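Local coordinates for protein DegQ (Legionella fallonii, PDB 3PV2) that is a trypsin-fold protease of the HtrA family with two PDZ domains, assembles into large 12-mers and probably degrades or refolds misfolded proteins, at residues L259-L267 against A284-A295; L327-I335 against T345-I353. All coordinates share one frame; numbering follows the deposited sequence.

Contact 1: L259-L267 against A284-A295; sequences LMGIFVQHL and ALVSQVNPNSPA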
loop_
_atom_site.group_PDB
_atom_site.type_symbol
_atom_site.label_atom_id
_atom_site.label_comp_id
_atom_site.label_asym_id
_atom_site.label_seq_id
_atom_site.Cartn_x
_atom_site.Cartn_y
_atom_site.Cartn_z
ATOM N N LEU B 259 14.917 -53.779 -1.693
ATOM C CA LEU B 259 13.673 -53.906 -2.379
ATOM C C LEU B 259 13.097 -55.288 -2.168
ATOM O O LEU B 259 13.809 -56.292 -2.223
ATOM C CB LEU B 259 13.926 -53.718 -3.847
ATOM C CG LEU B 259 12.689 -53.904 -4.695
ATOM C CD1 LEU B 259 11.607 -53.000 -4.095
ATOM C CD2 LEU B 259 12.955 -53.606 -6.155
ATOM N N MET B 260 11.791 -55.320 -1.961
ATOM C CA MET B 260 11.029 -56.565 -1.999
ATOM C C MET B 260 9.925 -56.562 -3.077
ATOM O O MET B 260 9.710 -57.566 -3.724
ATOM C CB MET B 260 10.470 -56.835 -0.643
ATOM C CG MET B 260 9.608 -58.079 -0.597
ATOM S SD MET B 260 10.653 -59.515 -0.696
ATOM C CE MET B 260 11.636 -59.252 0.813
ATOM N N GLY B 261 9.273 -55.445 -3.340
ATOM C CA GLY B 261 8.358 -55.352 -4.506
ATOM C C GLY B 261 6.877 -55.747 -4.267
ATOM O O GLY B 261 6.186 -56.181 -5.201
ATOM N N ILE B 262 6.379 -55.548 -3.054
ATOM C CA ILE B 262 4.945 -55.782 -2.754
ATOM C C ILE B 262 4.271 -54.710 -1.909
ATOM O O ILE B 262 4.831 -54.281 -0.894
ATOM C CB ILE B 262 4.785 -56.995 -1.907
ATOM C CG1 ILE B 262 5.420 -56.719 -0.542
ATOM C CG2 ILE B 262 5.455 -58.169 -2.582
ATOM C CD1 ILE B 262 4.869 -57.555 0.538
ATOM N N PHE B 263 3.042 -54.360 -2.268
ATOM C CA PHE B 263 2.282 -53.462 -1.483
ATOM C C PHE B 263 1.362 -54.264 -0.600
ATOM O O PHE B 263 0.775 -55.270 -1.042
ATOM C CB PHE B 263 1.446 -52.612 -2.425
ATOM C CG PHE B 263 2.189 -51.476 -3.095
ATOM C CD1 PHE B 263 3.327 -51.714 -3.884
ATOM C CD2 PHE B 263 1.652 -50.165 -3.037
ATOM C CE1 PHE B 263 3.975 -50.648 -4.569
ATOM C CE2 PHE B 263 2.290 -49.086 -3.706
ATOM C CZ PHE B 263 3.444 -49.323 -4.471
ATOM N N VAL B 264 1.153 -53.804 0.631
ATOM C CA VAL B 264 0.217 -54.416 1.502
ATOM C C VAL B 264 -0.848 -53.374 1.924
ATOM O O VAL B 264 -0.677 -52.188 1.720
ATOM C CB VAL B 264 0.872 -55.049 2.679
ATOM C CG1 VAL B 264 1.687 -56.274 2.245
ATOM C CG2 VAL B 264 1.672 -54.009 3.468
ATOM N N GLN B 265 -1.976 -53.840 2.413
ATOM C CA GLN B 265 -2.966 -52.991 2.987
ATOM C C GLN B 265 -3.475 -53.707 4.247
ATOM O O GLN B 265 -3.288 -54.906 4.396
ATOM C CB GLN B 265 -4.103 -52.748 2.045
ATOM C CG GLN B 265 -5.113 -53.837 1.868
ATOM C CD GLN B 265 -6.093 -53.519 0.719
ATOM O OE1 GLN B 265 -5.753 -53.849 -0.377
ATOM N NE2 GLN B 265 -7.260 -52.864 0.963
ATOM N N HIS B 266 -4.134 -52.934 5.083
ATOM C CA HIS B 266 -4.720 -53.399 6.349
ATOM C C HIS B 266 -5.846 -54.353 6.050
ATOM O O HIS B 266 -6.713 -54.077 5.185
ATOM C CB HIS B 266 -5.240 -52.181 7.180
ATOM C CG HIS B 266 -5.754 -52.552 8.543
ATOM N ND1 HIS B 266 -4.920 -52.939 9.582
ATOM C CD2 HIS B 266 -7.025 -52.599 9.037
ATOM C CE1 HIS B 266 -5.665 -53.227 10.650
ATOM N NE2 HIS B 266 -6.941 -53.032 10.345
ATOM N N LEU B 267 -5.850 -55.489 6.727
ATOM C CA LEU B 267 -6.906 -56.440 6.562
ATOM C C LEU B 267 -7.876 -56.111 7.660
ATOM O O LEU B 267 -7.643 -56.432 8.852
ATOM C CB LEU B 267 -6.325 -57.862 6.734
ATOM C CG LEU B 267 -7.360 -58.986 6.683
ATOM C CD1 LEU B 267 -7.868 -59.132 5.303
ATOM C CD2 LEU B 267 -6.823 -60.382 7.252
ATOM N N ALA B 284 -1.410 -59.174 7.001
ATOM C CA ALA B 284 -1.268 -58.104 6.019
ATOM C C ALA B 284 -1.774 -58.594 4.659
ATOM O O ALA B 284 -1.297 -59.606 4.177
ATOM C CB ALA B 284 0.211 -57.672 5.897
ATOM N N LEU B 285 -2.679 -57.871 4.034
ATOM C CA LEU B 285 -3.236 -58.295 2.764
ATOM C C LEU B 285 -2.351 -57.799 1.666
ATOM O O LEU B 285 -2.041 -56.627 1.605
ATOM C CB LEU B 285 -4.597 -57.698 2.626
ATOM C CG LEU B 285 -5.344 -57.755 1.301
ATOM C CD1 LEU B 285 -5.432 -59.183 0.841
ATOM C CD2 LEU B 285 -6.753 -57.165 1.426
ATOM N N VAL B 286 -1.915 -58.688 0.793
ATOM C CA VAL B 286 -1.071 -58.261 -0.304
ATOM C C VAL B 286 -1.957 -57.720 -1.439
ATOM O O VAL B 286 -2.839 -58.423 -2.003
ATOM C CB VAL B 286 -0.259 -59.398 -0.823
ATOM C CG1 VAL B 286 0.500 -58.938 -2.089
ATOM C CG2 VAL B 286 0.734 -59.859 0.186
ATOM N N SER B 287 -1.783 -56.444 -1.786
ATOM C CA SER B 287 -2.632 -55.870 -2.882
ATOM C C SER B 287 -2.000 -55.824 -4.243
ATOM O O SER B 287 -2.672 -55.574 -5.226
ATOM C CB SER B 287 -3.028 -54.440 -2.528
ATOM O OG SER B 287 -1.923 -53.653 -2.116
ATOM N N GLN B 288 -0.691 -56.003 -4.299
ATOM C CA GLN B 288 0.007 -56.077 -5.572
ATOM C C GLN B 288 1.367 -56.662 -5.395
ATOM O O GLN B 288 1.949 -56.444 -4.409
ATOM C CB GLN B 288 0.091 -54.687 -6.183
ATOM C CG GLN B 288 1.385 -54.132 -6.630
ATOM C CD GLN B 288 1.300 -52.675 -7.189
ATOM O OE1 GLN B 288 2.334 -52.099 -7.494
ATOM N NE2 GLN B 288 0.099 -52.117 -7.369
ATOM N N VAL B 289 1.821 -57.407 -6.393
ATOM C CA VAL B 289 3.180 -57.931 -6.501
ATOM C C VAL B 289 3.770 -57.491 -7.864
ATOM O O VAL B 289 3.207 -57.833 -8.898
ATOM C CB VAL B 289 3.082 -59.477 -6.474
ATOM C CG1 VAL B 289 4.494 -60.117 -6.529
ATOM C CG2 VAL B 289 2.341 -59.957 -5.209
ATOM N N ASN B 290 4.891 -56.762 -7.921
ATOM C CA ASN B 290 5.257 -56.156 -9.205
ATOM C C ASN B 290 6.003 -57.196 -9.972
ATOM O O ASN B 290 6.747 -57.966 -9.403
ATOM C CB ASN B 290 6.176 -54.944 -9.064
ATOM C CG ASN B 290 5.550 -53.741 -8.327
ATOM O OD1 ASN B 290 6.296 -52.998 -7.667
ATOM N ND2 ASN B 290 4.250 -53.530 -8.455
ATOM N N PRO B 291 5.844 -57.211 -11.274
ATOM C CA PRO B 291 6.612 -58.103 -12.120
ATOM C C PRO B 291 8.103 -57.946 -11.946
ATOM O O PRO B 291 8.592 -56.833 -11.698
ATOM C CB PRO B 291 6.147 -57.749 -13.553
ATOM C CG PRO B 291 5.498 -56.413 -13.443
ATOM C CD PRO B 291 4.897 -56.407 -12.055
ATOM N N ASN B 292 8.773 -59.091 -11.932
ATOM C CA ASN B 292 10.199 -59.188 -11.859
ATOM C C ASN B 292 10.788 -58.707 -10.548
ATOM O O ASN B 292 11.988 -58.395 -10.511
ATOM C CB ASN B 292 10.863 -58.401 -12.991
ATOM C CG ASN B 292 10.352 -58.826 -14.391
ATOM O OD1 ASN B 292 10.544 -59.974 -14.803
ATOM N ND2 ASN B 292 9.691 -57.911 -15.103
ATOM N N SER B 293 9.972 -58.627 -9.488
ATOM C CA SER B 293 10.438 -58.248 -8.174
ATOM C C SER B 293 10.862 -59.450 -7.421
ATOM O O SER B 293 10.592 -60.548 -7.845
ATOM C CB SER B 293 9.304 -57.601 -7.401
ATOM O OG SER B 293 8.162 -58.468 -7.276
ATOM N N PRO B 294 11.585 -59.266 -6.327
ATOM C CA PRO B 294 11.914 -60.410 -5.481
ATOM C C PRO B 294 10.638 -61.185 -4.969
ATOM O O PRO B 294 10.621 -62.416 -4.935
ATOM C CB PRO B 294 12.604 -59.756 -4.308
ATOM C CG PRO B 294 13.202 -58.513 -4.991
ATOM C CD PRO B 294 12.138 -58.030 -5.780
ATOM N N ALA B 295 9.617 -60.438 -4.606
ATOM C CA ALA B 295 8.325 -61.029 -4.164
ATOM C C ALA B 295 7.655 -61.870 -5.254
ATOM O O ALA B 295 7.191 -62.958 -4.977
ATOM C CB ALA B 295 7.401 -59.918 -3.702
HETATM O O HOH W 1 -0.918 -50.980 -0.968
#
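F263 and Q288 face each other as a hydrogen-bonded antiparallel pair in the first PDZ domain, where strand 262-266 pairs with strand 284-289. A beta bulge follows at once, since the next pair is V264 with V286 and S287 is the extra residue. F263 uses both its backbone groups at the bulge: F263 N donates to Q288 O at 3.2 Å, and F263 O accepts from S287 N at 2.9 Å. Q265 and L285 then exchange two bonds, whereas beyond the other end of the strand G261 O takes N290 N and M260 O takes A295 N, tying the loop before the strand to the start of helix 294-298.

Among side chains, the carboxamide of Q288 lies over one face of the F263 ring, its CD 4.0 Å above the ring plane and displaced toward the rim, with the two planes 33° apart. N290 ND2 donates to Q288 OE1 at 2.6 Å and so restricts rotation of that amide. Q265 and L285 run side by side, Q265 CG 3.7 Å from L285 CD2; Q265 CG sits between the backbone N and the carbonyl carbon (chi1 77°), and the chain is extended beyond it. Q265 OE1 is bonded to Y447 N of a second subunit, so this surface also serves the assembly. On the sheet face of I262 and V264, the side chains of both touch I306 of strand 305-309.

A water links V264 O to S287 OG. At the N-cap of helix 294-298, S293 OG donates to N290 O at 2.6 Å and also bonds E296 N.

Contact 2: L327-I335 against T345-I353; sequences LRVGSTVKI and TLSAVVTDI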
loop_
_atom_site.group_PDB
_atom_site.type_symbol
_atom_site.label_atom_id
_atom_site.label_comp_id
_atom_site.label_asym_id
_atom_site.label_seq_id
_atom_site.Cartn_x
_atom_site.Cartn_y
_atom_site.Cartn_z
ATOM N N LEU B 327 15.742 -55.066 6.471
ATOM C CA LEU B 327 16.570 -56.219 6.119
ATOM C C LEU B 327 17.634 -55.748 5.149
ATOM O O LEU B 327 17.472 -54.772 4.425
ATOM C CB LEU B 327 15.745 -57.347 5.488
ATOM C CG LEU B 327 14.859 -58.219 6.394
ATOM C CD1 LEU B 327 14.650 -57.605 7.763
ATOM C CD2 LEU B 327 13.581 -58.490 5.682
ATOM N N ARG B 328 18.714 -56.495 5.123
ATOM C CA ARG B 328 19.854 -56.137 4.317
ATOM C C ARG B 328 19.757 -56.681 2.906
ATOM O O ARG B 328 19.419 -57.848 2.704
ATOM C CB ARG B 328 21.125 -56.681 4.991
ATOM C CG ARG B 328 21.591 -55.816 6.170
ATOM C CD ARG B 328 22.869 -55.136 5.779
ATOM N NE ARG B 328 22.847 -53.711 6.007
ATOM C CZ ARG B 328 23.709 -52.885 5.443
ATOM N NH1 ARG B 328 24.648 -53.359 4.637
ATOM N NH2 ARG B 328 23.628 -51.587 5.681
ATOM N N VAL B 329 20.136 -55.852 1.942
ATOM C CA VAL B 329 20.278 -56.309 0.574
ATOM C C VAL B 329 21.052 -57.601 0.674
ATOM O O VAL B 329 21.965 -57.692 1.449
ATOM C CB VAL B 329 21.035 -55.282 -0.311
ATOM C CG1 VAL B 329 21.491 -55.929 -1.670
ATOM C CG2 VAL B 329 20.178 -54.006 -0.534
ATOM N N GLY B 330 20.683 -58.607 -0.095
ATOM C CA GLY B 330 21.266 -59.921 0.024
ATOM C C GLY B 330 20.551 -60.867 0.956
ATOM O O GLY B 330 20.666 -62.077 0.768
ATOM N N SER B 331 19.845 -60.379 1.989
ATOM C CA SER B 331 19.214 -61.336 2.923
ATOM C C SER B 331 18.068 -62.145 2.354
ATOM O O SER B 331 17.259 -61.667 1.541
ATOM C CB SER B 331 18.778 -60.753 4.260
ATOM O OG SER B 331 18.510 -59.393 4.232
ATOM N N THR B 332 18.039 -63.400 2.792
ATOM C CA THR B 332 16.957 -64.307 2.498
ATOM C C THR B 332 15.906 -64.023 3.570
ATOM O O THR B 332 16.229 -63.845 4.760
ATOM C CB THR B 332 17.455 -65.758 2.417
ATOM O OG1 THR B 332 18.130 -65.944 1.167
ATOM C CG2 THR B 332 16.319 -66.787 2.517
ATOM N N VAL B 333 14.661 -63.848 3.118
ATOM C CA VAL B 333 13.554 -63.688 4.032
ATOM C C VAL B 333 12.452 -64.726 3.826
ATOM O O VAL B 333 12.087 -65.062 2.677
ATOM C CB VAL B 333 12.977 -62.243 4.052
ATOM C CG1 VAL B 333 13.367 -61.457 2.833
ATOM C CG2 VAL B 333 11.510 -62.269 4.268
ATOM N N LYS B 334 11.974 -65.237 4.965
ATOM C CA LYS B 334 10.972 -66.271 4.973
ATOM C C LYS B 334 9.609 -65.573 5.078
ATOM O O LYS B 334 9.429 -64.742 5.932
ATOM C CB LYS B 334 11.204 -67.212 6.146
ATOM C CG LYS B 334 10.042 -68.090 6.502
ATOM C CD LYS B 334 10.421 -69.106 7.547
ATOM C CE LYS B 334 9.218 -69.500 8.348
ATOM N NZ LYS B 334 9.556 -70.325 9.552
ATOM N N ILE B 335 8.678 -65.894 4.201
ATOM C CA ILE B 335 7.341 -65.256 4.265
ATOM C C ILE B 335 6.267 -66.310 4.316
ATOM O O ILE B 335 6.224 -67.161 3.466
ATOM C CB ILE B 335 7.062 -64.316 3.062
ATOM C CG1 ILE B 335 8.140 -63.230 2.913
ATOM C CG2 ILE B 335 5.746 -63.642 3.282
ATOM C CD1 ILE B 335 8.249 -62.606 1.456
ATOM N N THR B 345 4.744 -71.353 2.575
ATOM C CA THR B 345 5.974 -70.788 3.041
ATOM C C THR B 345 6.754 -70.422 1.813
ATOM O O THR B 345 7.000 -71.236 0.931
ATOM C CB THR B 345 6.751 -71.731 3.911
ATOM O OG1 THR B 345 5.961 -71.997 5.063
ATOM C CG2 THR B 345 8.103 -71.116 4.343
ATOM N N LEU B 346 7.113 -69.164 1.764
ATOM C CA LEU B 346 7.879 -68.667 0.642
ATOM C C LEU B 346 9.187 -68.077 1.108
ATOM O O LEU B 346 9.328 -67.634 2.276
ATOM C CB LEU B 346 7.096 -67.589 -0.092
ATOM C CG LEU B 346 5.653 -67.934 -0.481
ATOM C CD1 LEU B 346 4.939 -66.654 -0.919
ATOM C CD2 LEU B 346 5.546 -69.087 -1.530
ATOM N N SER B 347 10.102 -67.994 0.154
ATOM C CA SER B 347 11.420 -67.448 0.401
ATOM C C SER B 347 11.831 -66.445 -0.693
ATOM O O SER B 347 11.855 -66.768 -1.878
ATOM C CB SER B 347 12.469 -68.584 0.460
ATOM O OG SER B 347 13.667 -68.047 1.002
ATOM N N ALA B 348 12.136 -65.235 -0.248
ATOM C CA ALA B 348 12.483 -64.142 -1.116
ATOM C C ALA B 348 13.877 -63.566 -0.741
ATOM O O ALA B 348 14.292 -63.590 0.414
ATOM C CB ALA B 348 11.409 -63.069 -1.055
ATOM N N VAL B 349 14.597 -63.066 -1.744
ATOM C CA VAL B 349 15.912 -62.415 -1.523
ATOM C C VAL B 349 15.811 -60.896 -1.744
ATOM O O VAL B 349 15.394 -60.481 -2.788
ATOM C CB VAL B 349 17.019 -63.097 -2.389
ATOM C CG1 VAL B 349 18.393 -62.394 -2.217
ATOM C CG2 VAL B 349 17.193 -64.579 -1.981
ATOM N N VAL B 350 16.113 -60.084 -0.740
ATOM C CA VAL B 350 16.035 -58.643 -0.862
ATOM C C VAL B 350 17.118 -58.163 -1.810
ATOM O O VAL B 350 18.255 -58.619 -1.699
ATOM C CB VAL B 350 16.321 -57.952 0.471
ATOM C CG1 VAL B 350 16.296 -56.427 0.314
ATOM C CG2 VAL B 350 15.337 -58.409 1.571
ATOM N N THR B 351 16.776 -57.265 -2.725
ATOM C CA THR B 351 17.727 -56.760 -3.678
ATOM C C THR B 351 17.934 -55.273 -3.529
ATOM O O THR B 351 17.115 -54.549 -2.926
ATOM C CB THR B 351 17.331 -57.054 -5.172
ATOM O OG1 THR B 351 16.022 -56.536 -5.468
ATOM C CG2 THR B 351 17.376 -58.541 -5.436
ATOM N N ASP B 352 19.038 -54.829 -4.113
ATOM C CA ASP B 352 19.362 -53.424 -4.198
ATOM C C ASP B 352 18.434 -52.746 -5.200
ATOM O O ASP B 352 18.231 -53.266 -6.292
ATOM C CB ASP B 352 20.827 -53.221 -4.602
ATOM C CG ASP B 352 21.241 -51.776 -4.472
ATOM O OD1 ASP B 352 21.298 -51.072 -5.502
ATOM O OD2 ASP B 352 21.452 -51.333 -3.320
ATOM N N ILE B 353 17.894 -51.594 -4.802
ATOM C CA ILE B 353 16.797 -50.891 -5.514
ATOM C C ILE B 353 17.355 -50.445 -6.848
ATOM O O ILE B 353 16.744 -50.610 -7.893
ATOM C CB ILE B 353 16.268 -49.648 -4.727
ATOM C CG1 ILE B 353 15.850 -50.042 -3.302
ATOM C CG2 ILE B 353 15.068 -48.980 -5.442
ATOM C CD1 ILE B 353 15.795 -48.872 -2.292
#
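V333 and A348 form a hydrogen-bonded pair in the antiparallel hairpin of strands 332-339 and 342-349, and the bonds here are short and straight. V333 N reaches A348 O at 2.7 Å with an N-H...O angle of 173°, and I335 N to L346 O is equally short.

The inward face is closely packed. V350 is buried, and with CG2 anti to its carbonyl carbon that methyl lies 3.8 Å from V333 CG1, the two side chains crossing at about a right angle. I335 CD1 meets A348 CB at 4.1 Å, while I306 of strand 305-309 adjoins I335 and A298 of helix 294-298 adjoins A348.

The other face, with T332, K334, S347 and V349, is exposed and thinly packed. T332 CG2 lies against S347 OG, and the extended K334 chain comes nearest to T345 at its CG, 4.2 Å from T345 CG2.

Just before strand 332-339, a type II turn from R328 to S331 is joined to segment 345-353 by a hydrogen bond from G330 N to V350 O. D352, the N-cap of helix 353-362, bonds H256 through OD2. One apolar face against the core and one facing solvent suit the terminal hairpin of an HtrA-type PDZ domain.

Contacts 1 and 2 belong to one PDZ sheet, with centres about 13 Å apart, and strand 305-309 lies between them, pairing with both 284-289 and 332-339. They also touch directly. L259 N approaches T351 O at 2.6 Å, a probable hydrogen bond that ties the loop before strand 262-266 to the loop that follows strand 342-349. M260 CE packs on V333 CG1 at 3.5 Å, and P294 CB lies 3.3 Å from V349 O. Contact 1 carries the links to a second subunit, whereas contact 2 touches no other chain. By analogy with other HtrA PDZ domains, residues 259-262 probably belong to the peptide-carboxylate loop, in a domain separate from the trypsin-like protease.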